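CsoZ (Staphylococcus aureus, PDB 6FF1) binds metal ions and probably acts as a copper metallochaperone with the compact fold of the heavy-metal-associated (HMA) family. Local coordinates at residues E59-E63 against G64-V68; V18-L21 against T22-S26; N52-S55 against I56-E59. All blocks are in the same frame, centred on the assembly; numbering follows the deposited sequence.

Interaction 1: residues E59-E63 against G64-V68; sequences EIYDE and GYKIV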
ATOM      1  N   GLU A  59      -3.393  -2.651   6.320  1.00 13.56           N
ATOM      2  CA  GLU A  59      -2.601  -3.762   5.784  1.00 15.31           C
ATOM      3  C   GLU A  59      -1.115  -3.492   5.866  1.00 13.20           C
ATOM      4  O   GLU A  59      -0.330  -4.378   6.229  1.00 15.00           O
ATOM      5  CB  GLU A  59      -2.987  -4.059   4.358  1.00 14.71           C
ATOM      6  CG  GLU A  59      -2.207  -5.201   3.728  1.00 16.10           C
ATOM      7  CD  GLU A  59      -2.360  -6.522   4.435  1.00 19.13           C
ATOM      8  OE1 GLU A  59      -3.434  -6.812   4.980  1.00 20.74           O
ATOM      9  OE2 GLU A  59      -1.463  -7.393   4.391  1.00 19.56           O
ATOM     10  N   ILE A  60      -0.735  -2.246   5.595  1.00 12.50           N
ATOM     11  CA  ILE A  60       0.677  -1.842   5.754  1.00 12.06           C
ATOM     12  C   ILE A  60       1.145  -2.084   7.150  1.00 11.98           C
ATOM     13  O   ILE A  60       2.213  -2.627   7.381  1.00 14.10           O
ATOM     14  CB  ILE A  60       0.871  -0.445   5.227  1.00 12.21           C
ATOM     15  CG1 ILE A  60       0.573  -0.402   3.729  1.00 12.44           C
ATOM     16  CG2 ILE A  60       2.262   0.097   5.543  1.00 12.99           C
ATOM     17  CD1 ILE A  60       0.452   1.024   3.143  1.00 11.91           C
ATOM     18  N   TYR A  61       0.368  -1.598   8.121  1.00 12.72           N
ATOM     19  CA  TYR A  61       0.697  -1.785   9.504  1.00 14.02           C
ATOM     20  C   TYR A  61       0.688  -3.257   9.929  1.00 15.23           C
ATOM     21  O   TYR A  61       1.538  -3.708  10.712  1.00 17.30           O
ATOM     22  CB  TYR A  61      -0.231  -0.951  10.414  1.00 14.09           C
ATOM     23  CG  TYR A  61       0.327   0.411  10.650  1.00 14.45           C
ATOM     24  CD1 TYR A  61       0.315   1.342   9.644  1.00 15.11           C
ATOM     25  CD2 TYR A  61       0.946   0.730  11.823  1.00 16.93           C
ATOM     26  CE1 TYR A  61       0.903   2.570   9.820  1.00 15.76           C
ATOM     27  CE2 TYR A  61       1.512   1.985  12.015  1.00 16.83           C
ATOM     28  CZ  TYR A  61       1.526   2.868  10.988  1.00 15.50           C
ATOM     29  OH  TYR A  61       2.134   4.104  11.087  1.00 17.14           O
ATOM     30  N   ASP A  62      -0.282  -4.004   9.433  1.00 14.87           N
ATOM     31  CA  ASP A  62      -0.350  -5.431   9.778  1.00 17.24           C
ATOM     32  C   ASP A  62       0.864  -6.217   9.334  1.00 17.41           C
ATOM     33  O   ASP A  62       1.246  -7.215   9.957  1.00 21.88           O
ATOM     34  CB  ASP A  62      -1.614  -6.066   9.200  1.00 19.31           C
ATOM     35  CG  ASP A  62      -2.878  -5.646   9.942  1.00 23.78           C
ATOM     36  OD1 ASP A  62      -2.780  -5.033  11.033  1.00 26.26           O
ATOM     37  OD2 ASP A  62      -3.938  -5.944   9.392  1.00 28.77           O
ATOM     38  N   GLU A  63       1.483  -5.770   8.246  1.00 16.62           N
ATOM     39  CA  GLU A  63       2.706  -6.396   7.751  1.00 17.13           C
ATOM     40  C   GLU A  63       3.967  -5.925   8.449  1.00 17.53           C
ATOM     41  O   GLU A  63       5.050  -6.417   8.107  1.00 20.18           O
ATOM     42  CB  GLU A  63       2.788  -6.258   6.223  1.00 17.42           C
ATOM     43  CG  GLU A  63       1.658  -6.961   5.551  1.00 17.61           C
ATOM     44  CD  GLU A  63       1.843  -7.161   4.074  1.00 17.73           C
ATOM     45  OE1 GLU A  63       2.971  -7.126   3.574  1.00 20.46           O
ATOM     46  OE2 GLU A  63       0.843  -7.278   3.330  1.00 18.56           O
ATOM     47  N   GLY A  64       3.849  -4.984   9.373  1.00 16.44           N
ATOM     48  CA  GLY A  64       4.915  -4.576  10.206  1.00 17.48           C
ATOM     49  C   GLY A  64       5.594  -3.278   9.853  1.00 16.06           C
ATOM     50  O   GLY A  64       6.652  -2.983  10.405  1.00 20.27           O
ATOM     51  N   TYR A  65       5.016  -2.529   8.907  1.00 14.54           N
ATOM     52  CA  TYR A  65       5.622  -1.289   8.481  1.00 12.69           C
ATOM     53  C   TYR A  65       4.948  -0.108   9.160  1.00 13.97           C
ATOM     54  O   TYR A  65       3.984  -0.242   9.919  1.00 15.73           O
ATOM     55  CB  TYR A  65       5.529  -1.191   6.943  1.00 13.58           C
ATOM     56  CG  TYR A  65       6.030  -2.468   6.298  1.00 12.64           C
ATOM     57  CD1 TYR A  65       7.326  -2.939   6.512  1.00 13.41           C
ATOM     58  CD2 TYR A  65       5.193  -3.248   5.552  1.00 12.95           C
ATOM     59  CE1 TYR A  65       7.730  -4.146   6.017  1.00 13.70           C
ATOM     60  CE2 TYR A  65       5.604  -4.425   5.007  1.00 13.11           C
ATOM     61  CZ  TYR A  65       6.900  -4.849   5.250  1.00 13.71           C
ATOM     62  OH  TYR A  65       7.269  -6.102   4.795  1.00 14.72           O
ATOM     63  N   LYS A  66       5.502   1.056   8.942  1.00 13.67           N
ATOM     64  CA  LYS A  66       4.940   2.321   9.472  1.00 14.19           C
ATOM     65  C   LYS A  66       4.679   3.257   8.343  1.00 12.93           C
ATOM     66  O   LYS A  66       5.190   3.096   7.243  1.00 14.07           O
ATOM     67  CB  LYS A  66       5.882   2.924  10.481  1.00 16.90           C
ATOM     68  CG  LYS A  66       6.244   2.010  11.612  1.00 19.31           C
ATOM     69  CD  LYS A  66       5.078   1.706  12.506  1.00 20.02           C
ATOM     70  CE  LYS A  66       5.391   0.653  13.581  1.00 28.69           C
ATOM     71  NZ  LYS A  66       6.482   1.149  14.457  1.00 33.42           N
ATOM     72  N   ILE A  67       3.923   4.302   8.666  1.00 12.69           N
ATOM     73  CA  ILE A  67       3.511   5.309   7.753  1.00 12.28           C
ATOM     74  C   ILE A  67       3.804   6.668   8.348  1.00 11.56           C
ATOM     75  O   ILE A  67       3.621   6.855   9.539  1.00 13.49           O
ATOM     76  CB  ILE A  67       2.037   5.173   7.343  1.00 12.81           C
ATOM     77  CG1 ILE A  67       1.839   3.843   6.614  1.00 13.05           C
ATOM     78  CG2 ILE A  67       1.582   6.321   6.477  1.00 14.44           C
ATOM     79  CD1 ILE A  67       0.380   3.529   6.383  1.00 16.30           C
ATOM     80  N   VAL A  68       4.245   7.566   7.525  1.00 11.28           N
ATOM     81  CA  VAL A  68       4.297   8.970   7.853  1.00 11.86           C
ATOM     82  C   VAL A  68       2.977   9.572   7.446  1.00 12.16           C
ATOM     83  O   VAL A  68       2.646   9.602   6.285  1.00 14.04           O
ATOM     84  CB  VAL A  68       5.484   9.698   7.196  1.00 12.82           C
ATOM     85  CG1 VAL A  68       5.535  11.119   7.666  1.00 13.22           C
ATOM     86  CG2 VAL A  68       6.774   9.008   7.528  1.00 14.79           C
TER
HETATM   87  O   HOH W   1       3.423  -1.989  11.958  1.00 20.27           O
HETATM   88  O   HOH W   2       5.634  -7.411   3.154  1.00 16.71           O

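Interaction 2: residues V18-L21 against T22-S26; sequences VSQL and TERIS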
ATOM      1  N   VAL A  18       8.333  -6.226  -0.652  1.00 12.48           N
ATOM      2  CA  VAL A  18       7.625  -5.443  -1.625  1.00 12.22           C
ATOM      3  C   VAL A  18       6.599  -6.291  -2.350  1.00 14.12           C
ATOM      4  O   VAL A  18       5.452  -5.880  -2.536  1.00 14.50           O
ATOM      5  CB  VAL A  18       8.578  -4.752  -2.617  1.00 13.84           C
ATOM      6  CG1 VAL A  18       7.820  -4.199  -3.803  1.00 14.61           C
ATOM      7  CG2 VAL A  18       9.430  -3.728  -1.930  1.00 14.42           C
ATOM      8  N   SER A  19       7.017  -7.458  -2.795  1.00 14.07           N
ATOM      9  CA  SER A  19       6.143  -8.359  -3.504  1.00 16.76           C
ATOM     10  C   SER A  19       4.932  -8.747  -2.680  1.00 14.98           C
ATOM     11  O   SER A  19       3.784  -8.695  -3.190  1.00 16.03           O
ATOM     12  CB  SER A  19       6.912  -9.621  -3.962  1.00 20.82           C
ATOM     13  OG  SER A  19       7.913  -9.237  -4.876  1.00 33.38           O
ATOM     14  N   GLN A  20       5.154  -9.107  -1.443  1.00 14.82           N
ATOM     15  CA  GLN A  20       4.074  -9.539  -0.567  1.00 15.31           C
ATOM     16  C   GLN A  20       3.087  -8.408  -0.302  1.00 14.43           C
ATOM     17  O   GLN A  20       1.867  -8.624  -0.380  1.00 15.46           O
ATOM     18  CB  GLN A  20       4.595 -10.089   0.742  1.00 16.94           C
ATOM     19  CG  GLN A  20       3.527 -10.413   1.796  1.00 26.04           C
ATOM     20  CD  GLN A  20       2.456 -11.443   1.422  1.00 41.13           C
ATOM     21  OE1 GLN A  20       2.377 -11.940   0.279  1.00 54.07           O
ATOM     22  NE2 GLN A  20       1.585 -11.741   2.396  1.00 46.78           N
ATOM     23  N   LEU A  21       3.579  -7.222  -0.006  1.00 12.69           N
ATOM     24  CA  LEU A  21       2.696  -6.119   0.286  1.00 12.33           C
ATOM     25  C   LEU A  21       1.970  -5.669  -0.955  1.00 12.53           C
ATOM     26  O   LEU A  21       0.766  -5.339  -0.919  1.00 13.61           O
ATOM     27  CB  LEU A  21       3.489  -4.988   0.907  1.00 13.28           C
ATOM     28  CG  LEU A  21       2.673  -3.774   1.317  1.00 12.96           C
ATOM     29  CD1 LEU A  21       1.653  -4.125   2.378  1.00 12.99           C
ATOM     30  CD2 LEU A  21       3.585  -2.667   1.795  1.00 13.77           C
ATOM     31  N   THR A  22       2.654  -5.671  -2.105  1.00 12.78           N
ATOM     32  CA  THR A  22       2.003  -5.333  -3.336  1.00 12.68           C
ATOM     33  C   THR A  22       0.815  -6.244  -3.585  1.00 13.17           C
ATOM     34  O   THR A  22      -0.262  -5.786  -3.982  1.00 14.58           O
ATOM     35  CB  THR A  22       2.969  -5.349  -4.513  1.00 14.65           C
ATOM     36  OG1 THR A  22       4.017  -4.388  -4.280  1.00 14.83           O
ATOM     37  CG2 THR A  22       2.291  -5.006  -5.780  1.00 16.02           C
ATOM     38  N   GLU A  23       1.026  -7.539  -3.454  1.00 13.57           N
ATOM     39  CA  GLU A  23      -0.036  -8.489  -3.708  1.00 15.79           C
ATOM     40  C   GLU A  23      -1.194  -8.329  -2.732  1.00 14.10           C
ATOM     41  O   GLU A  23      -2.345  -8.318  -3.156  1.00 14.74           O
ATOM     42  CB  GLU A  23       0.543  -9.929  -3.660  1.00 17.79           C
ATOM     43  CG  GLU A  23      -0.471 -10.975  -3.975  1.00 22.75           C
ATOM     44  CD  GLU A  23      -0.678 -11.246  -5.477  1.00 40.46           C
ATOM     45  OE1 GLU A  23      -0.311 -10.388  -6.316  1.00 51.68           O
ATOM     46  OE2 GLU A  23      -1.204 -12.341  -5.822  1.00 63.41           O
ATOM     47  N   ARG A  24      -0.889  -8.215  -1.460  1.00 13.08           N
ATOM     48  CA  ARG A  24      -1.908  -8.066  -0.440  1.00 13.25           C
ATOM     49  C   ARG A  24      -2.743  -6.805  -0.668  1.00 13.49           C
ATOM     50  O   ARG A  24      -3.981  -6.869  -0.586  1.00 15.07           O
ATOM     51  CB  ARG A  24      -1.347  -8.108   0.950  1.00 15.58           C
ATOM     52  CG  ARG A  24      -0.839  -9.467   1.365  1.00 18.80           C
ATOM     53  CD  ARG A  24      -1.983 -10.307   1.902  1.00 21.94           C
ATOM     54  NE  ARG A  24      -2.607  -9.748   3.069  1.00 26.33           N
ATOM     55  CZ  ARG A  24      -3.676 -10.228   3.650  1.00 27.15           C
ATOM     56  NH1 ARG A  24      -4.196 -11.385   3.249  1.00 36.37           N
ATOM     57  NH2 ARG A  24      -4.222  -9.634   4.696  1.00 35.39           N
ATOM     58  N   ILE A  25      -2.099  -5.670  -0.924  1.00 11.72           N
ATOM     59  CA  ILE A  25      -2.858  -4.486  -1.175  1.00 12.24           C
ATOM     60  C   ILE A  25      -3.622  -4.609  -2.484  1.00 12.16           C
ATOM     61  O   ILE A  25      -4.842  -4.304  -2.557  1.00 12.64           O
ATOM     62  CB  ILE A  25      -1.974  -3.252  -1.184  1.00 12.46           C
ATOM     63  CG1 ILE A  25      -1.357  -3.032   0.201  1.00 12.29           C
ATOM     64  CG2 ILE A  25      -2.763  -2.048  -1.644  1.00 13.55           C
ATOM     65  CD1 ILE A  25      -0.359  -1.882   0.216  1.00 13.44           C
ATOM     66  N   SER A  26      -2.999  -5.090  -3.540  1.00 11.93           N
ATOM     67  CA  SER A  26      -3.625  -5.156  -4.838  1.00 12.53           C
ATOM     68  C   SER A  26      -4.883  -6.021  -4.793  1.00 12.54           C
ATOM     69  O   SER A  26      -5.818  -5.752  -5.509  1.00 13.47           O
ATOM     70  CB  SER A  26      -2.707  -5.806  -5.882  1.00 14.24           C
ATOM     71  OG  SER A  26      -1.642  -4.940  -6.166  1.00 16.15           O
TER

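Interaction 3: residues N52-S55 against I56-E59; sequences NLNS and IEKE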
ATOM      1  N   ASN A  52     -10.477   1.700   1.134  1.00 14.73           N
ATOM      2  CA  ASN A  52     -10.313   3.061   1.527  1.00 14.20           C
ATOM      3  C   ASN A  52      -8.930   3.219   2.090  1.00 13.71           C
ATOM      4  O   ASN A  52      -8.226   2.244   2.309  1.00 13.67           O
ATOM      5  CB  ASN A  52     -11.395   3.513   2.515  1.00 17.26           C
ATOM      6  CG  ASN A  52     -11.542   2.567   3.657  1.00 18.82           C
ATOM      7  OD1 ASN A  52     -10.657   2.380   4.482  1.00 17.83           O
ATOM      8  ND2 ASN A  52     -12.721   1.948   3.708  1.00 29.47           N
ATOM      9  N   LEU A  53      -8.526   4.457   2.308  1.00 13.32           N
ATOM     10  CA  LEU A  53      -7.151   4.679   2.757  1.00 13.28           C
ATOM     11  C   LEU A  53      -6.904   3.943   4.037  1.00 13.84           C
ATOM     12  O   LEU A  53      -5.842   3.347   4.263  1.00 14.05           O
ATOM     13  CB  LEU A  53      -6.886   6.163   2.890  1.00 14.63           C
ATOM     14  CG  LEU A  53      -5.473   6.541   3.252  1.00 15.36           C
ATOM     15  CD1 LEU A  53      -4.514   6.076   2.220  1.00 16.60           C
ATOM     16  CD2 LEU A  53      -5.350   8.042   3.451  1.00 17.92           C
ATOM     17  N   ASN A  54      -7.849   4.028   4.989  1.00 12.68           N
ATOM     18  CA  ASN A  54      -7.627   3.402   6.247  1.00 13.60           C
ATOM     19  C   ASN A  54      -7.384   1.901   6.162  1.00 13.11           C
ATOM     20  O   ASN A  54      -6.563   1.338   6.886  1.00 13.90           O
ATOM     21  CB  ASN A  54      -8.755   3.701   7.252  1.00 14.59           C
ATOM     22  CG  ASN A  54      -8.677   5.100   7.808  1.00 18.30           C
ATOM     23  OD1 ASN A  54      -7.766   5.869   7.523  1.00 21.12           O
ATOM     24  ND2 ASN A  54      -9.705   5.460   8.568  1.00 21.65           N
ATOM     25  N   SER A  55      -8.158   1.231   5.320  1.00 13.99           N
ATOM     26  CA  SER A  55      -8.017  -0.241   5.208  1.00 14.23           C
ATOM     27  C   SER A  55      -6.690  -0.598   4.493  1.00 13.13           C
ATOM     28  O   SER A  55      -6.073  -1.575   4.857  1.00 14.18           O
ATOM     29  CB  SER A  55      -9.219  -0.882   4.503  1.00 17.18           C
ATOM     30  OG  SER A  55      -9.406  -0.460   3.142  1.00 19.04           O
ATOM     31  N   ILE A  56      -6.268   0.216   3.536  1.00 12.40           N
ATOM     32  CA  ILE A  56      -4.957  -0.007   2.898  1.00 12.45           C
ATOM     33  C   ILE A  56      -3.846   0.177   3.903  1.00 11.99           C
ATOM     34  O   ILE A  56      -2.915  -0.600   4.017  1.00 13.41           O
ATOM     35  CB  ILE A  56      -4.835   0.905   1.711  1.00 12.42           C
ATOM     36  CG1 ILE A  56      -5.849   0.545   0.647  1.00 13.55           C
ATOM     37  CG2 ILE A  56      -3.428   0.833   1.137  1.00 13.45           C
ATOM     38  CD1 ILE A  56      -6.012   1.583  -0.449  1.00 15.03           C
ATOM     39  N   GLU A  57      -3.958   1.279   4.658  1.00 12.39           N
ATOM     40  CA  GLU A  57      -2.975   1.540   5.688  1.00 12.23           C
ATOM     41  C   GLU A  57      -2.913   0.474   6.767  1.00 11.62           C
ATOM     42  O   GLU A  57      -1.850   0.138   7.252  1.00 12.35           O
ATOM     43  CB  GLU A  57      -3.188   2.943   6.277  1.00 12.69           C
ATOM     44  CG  GLU A  57      -2.928   3.988   5.182  1.00 14.84           C
ATOM     45  CD  GLU A  57      -3.028   5.381   5.638  1.00 18.34           C
ATOM     46  OE1 GLU A  57      -3.868   5.630   6.586  1.00 18.57           O
ATOM     47  OE2 GLU A  57      -2.242   6.197   5.106  1.00 22.31           O
ATOM     48  N   LYS A  58      -4.073  -0.073   7.115  1.00 12.55           N
ATOM     49  CA  LYS A  58      -4.090  -1.122   8.092  1.00 13.44           C
ATOM     50  C   LYS A  58      -3.277  -2.323   7.594  1.00 14.08           C
ATOM     51  O   LYS A  58      -2.580  -2.958   8.372  1.00 15.22           O
ATOM     52  CB  LYS A  58      -5.520  -1.519   8.398  1.00 14.80           C
ATOM     53  CG  LYS A  58      -5.624  -2.707   9.335  1.00 19.31           C
ATOM     54  CD  LYS A  58      -7.048  -3.061   9.738  1.00 21.87           C
ATOM     55  CE  LYS A  58      -7.075  -4.101  10.852  1.00 30.72           C
ATOM     56  NZ  LYS A  58      -6.597  -5.425  10.425  1.00 39.06           N
ATOM     57  N   GLU A  59      -3.393  -2.651   6.320  1.00 13.56           N
ATOM     58  CA  GLU A  59      -2.601  -3.762   5.784  1.00 15.31           C
ATOM     59  C   GLU A  59      -1.115  -3.492   5.866  1.00 13.20           C
ATOM     60  O   GLU A  59      -0.330  -4.378   6.229  1.00 15.00           O
ATOM     61  CB  GLU A  59      -2.987  -4.059   4.358  1.00 14.71           C
ATOM     62  CG  GLU A  59      -2.207  -5.201   3.728  1.00 16.10           C
ATOM     63  CD  GLU A  59      -2.360  -6.522   4.435  1.00 19.13           C
ATOM     64  OE1 GLU A  59      -3.434  -6.812   4.980  1.00 20.74           O
ATOM     65  OE2 GLU A  59      -1.463  -7.393   4.391  1.00 19.56           O
TER

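Interaction 1: residues E59-E63 against G64-V68
Tyr61 O, near the end of helix 53-62, is gripped twice: Gly64 N donates to it over 3.0 Å from well above its carbonyl plane, and water 1 donates to it as well. The same water donates to Tyr65 O, so it ties the last helical turn to the departing chain. Tyr65 N bonds to Ile60 O at 3.2 Å, one residue outside the first pair. Glycine suits the turn at phi 102°, since it has no CB to press on the carbonyl O of Glu63.

Tyr61 then reaches across to residues 65-67 with its ring. Tyr65 O sits above the ring centre, Ile67 CD1 meets the ring edge in plane, and Tyr61 OH accepts from Ile67 N at 3.0 Å, so a side chain satisfies a backbone donor beyond the turn. Lys66 lends its aliphatic chain, crossing the ring near a right angle with CD 3.6 Å from Tyr61 CE2. On the inner side, Ile60 CG2 lies 3.8 Å from Tyr65 CB and also touches Ile67 CG1. Glu63 O lies over one face of the Tyr65 ring, toward its rim, while water 2 joins Tyr65 OH to Glu63 OE1. Ile60 and Ile67 also pack on Ile7 of strand 3-10. Two nested bonds around a glycine make this a Schellman motif, here leading from the second helix into the last strand of the ferredoxin-like HMA fold.

Interaction 2: residues V18-L21 against T22-S26
Val18 O receives two bonds from one residue: Thr22 N at 2.8 Å and Thr22 OG1 at 2.7 Å, arriving from opposite faces of the carbonyl plane. The hydroxyl can do this because OG1 stands beside its own backbone N (chi1 -60°), which folds it back along the helix, and from there it donates its proton. Threonine suits the place: its polar branch is satisfied within the helix, next to Val18 CG1, while its side chain also touches Ile36 of strand 31-36. Ser26 repeats the device one turn on, its OG donating to Thr22 O over 2.7 Å while its backbone N bonds to the same oxygen from the other face.

On the buried side, Leu21 and Ile25 meet one turn apart. Leu21 CD1 lies 3.7 Å from Ile25 CD1, and through this contact the two side chains form a continuous apolar ridge. Toward solvent, Gln20 and Arg24 run alongside each other, pointing the same way, with Gln20 NE2 3.5 Å from Arg24 CG. Their amide and guanidinium planes are only 23° apart, and the amide covers the methylene part of the arginine without bonding to its charge.

Underneath, the backbone bonds Arg24 N to Gln20 O and Ile25 N to Leu21 O set the spacing of the Gln20-Arg24 and Leu21-Ile25 pairs, and Glu23 N to Ser19 O belongs to the same series. Farther out, Arg24 NE forms a salt bridge with Glu59 OE2 of helix 53-62, and the Leu21-Ile25 ridge packs on Ile60 of that helix and on strand 31-36. This is the i to i+4 pattern of an amphipathic alpha-helix, the first of the two helices that lie on the sheet in the beta-alpha-beta-beta-alpha-beta fold of HMA domains.

Interaction 3: residues N52-S55 against I56-E59
Asn52 and Ile56 bracket the first turn of helix 53-62: Ile56 N donates to Asn52 O over 3.1 Å, nearly along the C=O axis. Glu57 N to Leu53 O, 2.8 Å, is similarly aligned, and Lys58 N to Asn54 O and Glu59 N to Ser55 O continue the i to i+4 series with more tilted donors. Asn52 is the N-cap. Its OD1 accepts from Ser55 N at 2.9 Å, with chi1 at 50° turning the amide back over the opening turn.

Ile56 presses CG1 against Asn52 O at 3.4 Å while its side chain reaches inward to Ile7 and Tyr47 of the sheet. Glu57 lies obliquely over Leu53, its CD 3.6 Å from Leu53 CG; the chain is extended beyond CG, so its methylenes span the turn and bring the carboxylate alongside the leucine branches. CG also passes close to Leu53 O, at 3.1 Å. Lys58 turns its amine to Asp62 one turn later, in a salt bridge.

Asparagine thus satisfies the Ser55 amide, which has no preceding turn to bond to, whereas Glu57 meets Leu53 by van der Waals contact alone, through its methylenes and carboxylate.

Overall arrangement
From the N terminus, interaction 2 comes first, within helix 15-26; interactions 3 and 1 follow after the hairpin of strands 31-36 and 42-47. Each is local, joining adjacent segments and closing no large loop, and none crosses or encloses another. Interaction 3 starts helix 53-62, and interaction 1 takes over at their shared Glu59 to end that helix and lead into strand 66-68, with Ile67 CD1 packing on Glu57 CG between them. Interaction 2 meets both across the helix pair: Leu21 and Arg24 touch Glu63, and Ile25 touches Ile56. Together they join the two helices to each other and to the four-stranded antiparallel sheet.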